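PDB 5H28: oxysterol-binding protein homolog 1 from Saccharomyces cerevisiae, which carries lipids, sterols among them, between membranes through the cytosol, its N-terminal ankyrin-repeat domain targeting it to the nucleus-vacuole junction by binding NVJ1. Local coordinates for residues 16-21 against 62-67; 3-8 against 38-43. All coordinates share one frame; numbering follows the deposited sequence.

Contact 1 of 2, residues 16-21 against 62-67; sequences GSFPNL and HHWVST
Phe18, in the first turn of helix 18-28, meets His63 and Trp64 at the end of helix 54-64, and the three rings form an aromatic cluster at the N-terminal end of the ankyrin-repeat domain. The predicted first repeat contains residues 62-67, so the cluster ties the helices leading into the ankyrin stack to that repeat. Gly16 makes the turn out of helix 2-15 with a positive phi of 74°, a value that suits glycine. Ser17 follows as N-cap: its OG accepts from Asn20 N at 3.2 Å, and its carbonyl receives Leu21 N, which starts the new helix. Phe18 is the first residue of that helix, and with CG anti to the backbone N (chi1 -177°) its ring is carried across to helix 54-64. There CE2 lies over a face of the His63 imidazole, 3.4 Å from CE1 of His63, the two planes inclined by 47°. CE1 of Phe18 meets CH2 of Trp64 at 3.6 Å, again obliquely, and CZ, between CE1 and CE2, touches both partners. The imidazole is held by a hydrogen bond from its ND1 to the backbone oxygen of Glu59, one turn earlier. An alanine in place of His63 would probably leave CE2 of Phe18 without its aromatic neighbour and the Glu59 carbonyl without that donor. The CB of Leu21, like that of Phe18, points toward helix 54-64, but its side chain packs on Ile60, Leu9 and Leu13 rather than joining the rings. Trp64 reaches on to Leu25 and Leu77, while one face of its indole takes the CB of His63, 3.6 Å above the plane.

Contact 2 of 2, residues 3-8 against 38-43; sequences PLLKLK and QQVLHL
This is a small, buried helix-helix contact at the N-terminal end of the ankyrin-repeat domain, where Leu5 and Lys6 of helix 2-15 pack against Val40 of helix 35-42. Residues 38-43 run into the predicted first ankyrin repeat, so helix 2-15 lies against the start of the repeat array. The backbones come close, with the CA atoms of Lys6 and Val40 6.3 Å apart, and the branched side chain of Val40 lies between the helices. Its two methyls share the work. CG2 touches Leu5 CB at 3.9 Å, while CG1, anti to the backbone N (chi1 172°), rests against the backbone of helix 2-15, 4.2 Å from Lys6 CA. The side chains that meet are apolar, though CG1 of Val40 also lies 4.1 Å from Leu5 O. Lys6 gives mainly its backbone, since its chain, extended as far as CE, leads away from helix 35-42. Leu5 extends the packing along the same helix to Asn36 and Val37, and Val40 is met as well by Lys2 and Leu9. Within helix 35-42, the backbone O of Gln38 accepts from both the backbone N and ND1 of His42. The second bond, from His42 ND1 to Gln38 O at 2.8 Å, reaches the oxygen from above the carbonyl plane while that oxygen lies in the plane of the imidazole.

How the contacts relate
Contacts 1 and 2 both lie near the N-terminal end of the chain, on the same side of its centre; their own centres are 15 Å apart. Their nearest atoms stay about 7 Å apart, so neither touches the other, and the link runs through shared helices. Helix 2-15 enters contact 2 near its start, then turns at its far end into helix 18-28, which supplies one side of contact 1. Leu9 of helix 2-15 touches Val40 of contact 2 and Leu21, which lies in segment 16-21 beside the rings of contact 1. The segments alternate along the chain, and both contacts set residues of 3-21 against the predicted first repeat, one by apolar helix packing and one through aromatic rings.

Contact 1 of 2, residues 16-21 against 62-67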
loop_
_atom_site.group_PDB
_atom_site.type_symbol
_atom_site.label_atom_id
_atom_site.label_comp_id
_atom_site.label_asym_id
_atom_site.label_seq_id
_atom_site.Cartn_x
_atom_site.Cartn_y
_atom_site.Cartn_z
ATOM N N GLY A 16 29.951 -9.937 3.133
ATOM C CA GLY A 16 29.537 -8.706 3.788
ATOM C C GLY A 16 30.077 -7.337 3.406
ATOM O O GLY A 16 29.913 -6.393 4.178
ATOM N N SER A 17 30.712 -7.202 2.249
ATOM C CA SER A 17 31.230 -5.901 1.831
ATOM C C SER A 17 30.371 -5.294 0.727
ATOM O O SER A 17 30.278 -5.854 -0.365
ATOM C CB SER A 17 32.669 -6.035 1.327
ATOM O OG SER A 17 33.092 -4.845 0.680
ATOM N N PHE A 18 29.739 -4.153 0.994
ATOM C CA PHE A 18 28.924 -3.543 -0.048
ATOM C C PHE A 18 29.788 -3.054 -1.209
ATOM O O PHE A 18 29.440 -3.258 -2.367
ATOM C CB PHE A 18 28.082 -2.380 0.482
ATOM C CG PHE A 18 27.180 -1.782 -0.560
ATOM C CD1 PHE A 18 26.115 -2.515 -1.077
ATOM C CD2 PHE A 18 27.428 -0.513 -1.070
ATOM C CE1 PHE A 18 25.313 -1.991 -2.092
ATOM C CE2 PHE A 18 26.634 0.016 -2.082
ATOM C CZ PHE A 18 25.576 -0.722 -2.592
ATOM N N PRO A 19 30.922 -2.389 -0.920
ATOM C CA PRO A 19 31.758 -1.922 -2.030
ATOM C C PRO A 19 32.125 -3.066 -2.980
ATOM O O PRO A 19 32.118 -2.901 -4.203
ATOM C CB PRO A 19 32.973 -1.339 -1.316
ATOM C CG PRO A 19 32.373 -0.775 -0.075
ATOM C CD PRO A 19 31.427 -1.878 0.366
ATOM N N ASN A 20 32.437 -4.226 -2.411
ATOM C CA ASN A 20 32.794 -5.400 -3.205
ATOM C C ASN A 20 31.599 -5.893 -4.023
ATOM O O ASN A 20 31.742 -6.279 -5.183
ATOM C CB ASN A 20 33.298 -6.514 -2.285
ATOM C CG ASN A 20 33.600 -7.799 -3.029
ATOM O OD1 ASN A 20 34.497 -7.851 -3.873
ATOM N ND2 ASN A 20 32.849 -8.849 -2.716
ATOM N N LEU A 21 30.419 -5.882 -3.407
ATOM C CA LEU A 21 29.197 -6.310 -4.080
ATOM C C LEU A 21 28.907 -5.392 -5.266
ATOM O O LEU A 21 28.593 -5.850 -6.362
ATOM C CB LEU A 21 28.016 -6.270 -3.103
ATOM C CG LEU A 21 26.632 -6.507 -3.715
ATOM C CD1 LEU A 21 26.523 -7.941 -4.207
ATOM C CD2 LEU A 21 25.552 -6.216 -2.682
ATOM N N HIS A 62 18.913 1.498 -0.011
ATOM C CA HIS A 62 19.081 2.922 -0.263
ATOM C C HIS A 62 19.642 3.241 -1.641
ATOM O O HIS A 62 19.384 4.316 -2.184
ATOM C CB HIS A 62 19.954 3.550 0.823
ATOM C CG HIS A 62 19.267 3.668 2.148
ATOM N ND1 HIS A 62 18.058 4.311 2.305
ATOM C CD2 HIS A 62 19.619 3.228 3.376
ATOM C CE1 HIS A 62 17.694 4.258 3.574
ATOM N NE2 HIS A 62 18.624 3.606 4.245
ATOM N N HIS A 63 20.392 2.307 -2.216
ATOM C CA HIS A 63 20.976 2.513 -3.539
ATOM C C HIS A 63 20.066 2.174 -4.710
ATOM O O HIS A 63 19.986 2.930 -5.679
ATOM C CB HIS A 63 22.242 1.668 -3.724
ATOM C CG HIS A 63 23.491 2.300 -3.193
ATOM N ND1 HIS A 63 23.791 2.347 -1.849
ATOM C CD2 HIS A 63 24.520 2.907 -3.830
ATOM C CE1 HIS A 63 24.951 2.955 -1.680
ATOM N NE2 HIS A 63 25.415 3.304 -2.866
ATOM N N TRP A 64 19.366 1.049 -4.612
ATOM C CA TRP A 64 18.575 0.575 -5.741
ATOM C C TRP A 64 17.058 0.428 -5.685
ATOM O O TRP A 64 16.474 -0.192 -6.575
ATOM C CB TRP A 64 19.201 -0.746 -6.198
ATOM C CG TRP A 64 20.671 -0.587 -6.456
ATOM C CD1 TRP A 64 21.262 0.401 -7.191
ATOM C CD2 TRP A 64 21.736 -1.426 -5.985
ATOM N NE1 TRP A 64 22.623 0.231 -7.210
ATOM C CE2 TRP A 64 22.944 -0.881 -6.478
ATOM C CE3 TRP A 64 21.788 -2.584 -5.196
ATOM C CZ2 TRP A 64 24.193 -1.455 -6.211
ATOM C CZ3 TRP A 64 23.035 -3.156 -4.931
ATOM C CH2 TRP A 64 24.218 -2.588 -5.438
ATOM N N VAL A 65 16.413 1.006 -4.679
ATOM C CA VAL A 65 14.963 0.899 -4.567
ATOM C C VAL A 65 14.182 2.138 -5.036
ATOM O O VAL A 65 13.210 2.010 -5.782
ATOM C CB VAL A 65 14.556 0.535 -3.111
ATOM C CG1 VAL A 65 13.049 0.640 -2.931
ATOM C CG2 VAL A 65 15.012 -0.883 -2.795
ATOM N N SER A 66 14.606 3.326 -4.619
ATOM C CA SER A 66 13.909 4.557 -4.993
ATOM C C SER A 66 13.908 4.834 -6.497
ATOM O O SER A 66 14.963 4.961 -7.124
ATOM C CB SER A 66 14.508 5.752 -4.248
ATOM O OG SER A 66 15.882 5.908 -4.546
ATOM N N THR A 67 12.711 4.945 -7.063
ATOM C CA THR A 67 12.545 5.190 -8.492
ATOM C C THR A 67 12.992 6.575 -8.949
ATOM O O THR A 67 13.170 6.807 -10.147
ATOM C CB THR A 67 11.077 4.993 -8.915
ATOM O OG1 THR A 67 10.243 5.912 -8.199
ATOM C CG2 THR A 67 10.628 3.568 -8.620
#

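Contact 2 of 2, residues 3-8 against 38-43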
loop_
_atom_site.group_PDB
_atom_site.type_symbol
_atom_site.label_atom_id
_atom_site.label_comp_id
_atom_site.label_asym_id
_atom_site.label_seq_id
_atom_site.Cartn_x
_atom_site.Cartn_y
_atom_site.Cartn_z
ATOM N N PRO A 3 22.151 -20.704 -11.975
ATOM C CA PRO A 3 22.714 -21.282 -10.752
ATOM C C PRO A 3 24.081 -20.674 -10.453
ATOM O O PRO A 3 24.439 -20.457 -9.297
ATOM C CB PRO A 3 22.808 -22.768 -11.086
ATOM C CG PRO A 3 21.640 -22.972 -11.998
ATOM C CD PRO A 3 21.738 -21.769 -12.908
ATOM N N LEU A 4 24.842 -20.397 -11.506
ATOM C CA LEU A 4 26.162 -19.808 -11.338
ATOM C C LEU A 4 26.036 -18.395 -10.779
ATOM O O LEU A 4 26.770 -18.013 -9.870
ATOM C CB LEU A 4 26.914 -19.789 -12.673
ATOM C CG LEU A 4 28.336 -19.217 -12.651
ATOM C CD1 LEU A 4 29.154 -19.829 -13.779
ATOM C CD2 LEU A 4 28.285 -17.700 -12.774
ATOM N N LEU A 5 25.096 -17.624 -11.313
ATOM C CA LEU A 5 24.893 -16.257 -10.844
ATOM C C LEU A 5 24.422 -16.214 -9.393
ATOM O O LEU A 5 24.822 -15.334 -8.632
ATOM C CB LEU A 5 23.883 -15.534 -11.739
ATOM C CG LEU A 5 24.352 -15.208 -13.157
ATOM C CD1 LEU A 5 23.182 -14.693 -13.973
ATOM C CD2 LEU A 5 25.473 -14.179 -13.113
ATOM N N LYS A 6 23.577 -17.167 -9.015
ATOM C CA LYS A 6 23.060 -17.236 -7.653
ATOM C C LYS A 6 24.172 -17.547 -6.654
ATOM O O LYS A 6 24.266 -16.914 -5.603
ATOM C CB LYS A 6 21.969 -18.305 -7.561
ATOM C CG LYS A 6 21.409 -18.508 -6.164
ATOM C CD LYS A 6 20.295 -19.544 -6.171
ATOM C CE LYS A 6 19.813 -19.860 -4.769
ATOM N NZ LYS A 6 20.873 -20.511 -3.949
ATOM N N LEU A 7 25.012 -18.521 -6.988
ATOM C CA LEU A 7 26.119 -18.907 -6.119
ATOM C C LEU A 7 27.099 -17.744 -5.976
ATOM O O LEU A 7 27.618 -17.484 -4.889
ATOM C CB LEU A 7 26.838 -20.129 -6.700
ATOM C CG LEU A 7 27.947 -20.754 -5.851
ATOM C CD1 LEU A 7 27.346 -21.344 -4.583
ATOM C CD2 LEU A 7 28.661 -21.837 -6.654
ATOM N N LYS A 8 27.343 -17.055 -7.086
ATOM C CA LYS A 8 28.249 -15.912 -7.126
ATOM C C LYS A 8 27.737 -14.788 -6.230
ATOM O O LYS A 8 28.488 -14.200 -5.450
ATOM C CB LYS A 8 28.367 -15.399 -8.566
ATOM C CG LYS A 8 29.243 -14.170 -8.738
ATOM C CD LYS A 8 29.047 -13.534 -10.112
ATOM C CE LYS A 8 29.401 -14.483 -11.241
ATOM N NZ LYS A 8 30.850 -14.822 -11.243
ATOM N N GLN A 38 18.856 -10.677 -14.817
ATOM C CA GLN A 38 17.703 -9.961 -14.290
ATOM C C GLN A 38 16.983 -10.751 -13.201
ATOM O O GLN A 38 16.659 -10.214 -12.146
ATOM C CB GLN A 38 16.713 -9.652 -15.416
ATOM C CG GLN A 38 17.175 -8.584 -16.390
ATOM C CD GLN A 38 17.227 -7.211 -15.759
ATOM O OE1 GLN A 38 16.250 -6.753 -15.167
ATOM N NE2 GLN A 38 18.366 -6.543 -15.882
ATOM N N GLN A 39 16.739 -12.030 -13.456
ATOM C CA GLN A 39 16.034 -12.862 -12.497
ATOM C C GLN A 39 16.743 -12.990 -11.155
ATOM O O GLN A 39 16.096 -12.970 -10.108
ATOM C CB GLN A 39 15.774 -14.238 -13.103
ATOM C CG GLN A 39 14.737 -14.189 -14.215
ATOM C CD GLN A 39 14.605 -15.495 -14.962
ATOM O OE1 GLN A 39 14.408 -16.548 -14.363
ATOM N NE2 GLN A 39 14.696 -15.430 -16.285
ATOM N N VAL A 40 18.065 -13.120 -11.180
ATOM C CA VAL A 40 18.818 -13.242 -9.938
ATOM C C VAL A 40 18.874 -11.906 -9.203
ATOM O O VAL A 40 18.793 -11.870 -7.975
ATOM C CB VAL A 40 20.246 -13.766 -10.205
ATOM C CG1 VAL A 40 21.084 -13.707 -8.927
ATOM C CG2 VAL A 40 20.172 -15.204 -10.701
ATOM N N LEU A 41 19.013 -10.809 -9.947
ATOM C CA LEU A 41 19.054 -9.484 -9.332
ATOM C C LEU A 41 17.732 -9.181 -8.632
ATOM O O LEU A 41 17.722 -8.557 -7.573
ATOM C CB LEU A 41 19.353 -8.404 -10.379
ATOM C CG LEU A 41 20.795 -8.335 -10.888
ATOM C CD1 LEU A 41 20.887 -7.305 -12.004
ATOM C CD2 LEU A 41 21.735 -7.972 -9.746
ATOM N N HIS A 42 16.618 -9.621 -9.218
ATOM C CA HIS A 42 15.305 -9.402 -8.612
ATOM C C HIS A 42 15.179 -10.103 -7.259
ATOM O O HIS A 42 14.363 -9.713 -6.428
ATOM C CB HIS A 42 14.184 -9.904 -9.532
ATOM C CG HIS A 42 13.725 -8.894 -10.539
ATOM N ND1 HIS A 42 14.452 -8.579 -11.664
ATOM C CD2 HIS A 42 12.618 -8.116 -10.574
ATOM C CE1 HIS A 42 13.815 -7.647 -12.351
ATOM N NE2 HIS A 42 12.699 -7.348 -11.711
ATOM N N LEU A 43 15.981 -11.139 -7.039
ATOM C CA LEU A 43 15.932 -11.870 -5.775
ATOM C C LEU A 43 17.087 -11.511 -4.850
ATOM O O LEU A 43 17.244 -12.104 -3.786
ATOM C CB LEU A 43 15.936 -13.379 -6.033
ATOM C CG LEU A 43 14.682 -13.939 -6.710
ATOM C CD1 LEU A 43 14.924 -15.382 -7.119
ATOM C CD2 LEU A 43 13.495 -13.842 -5.766
#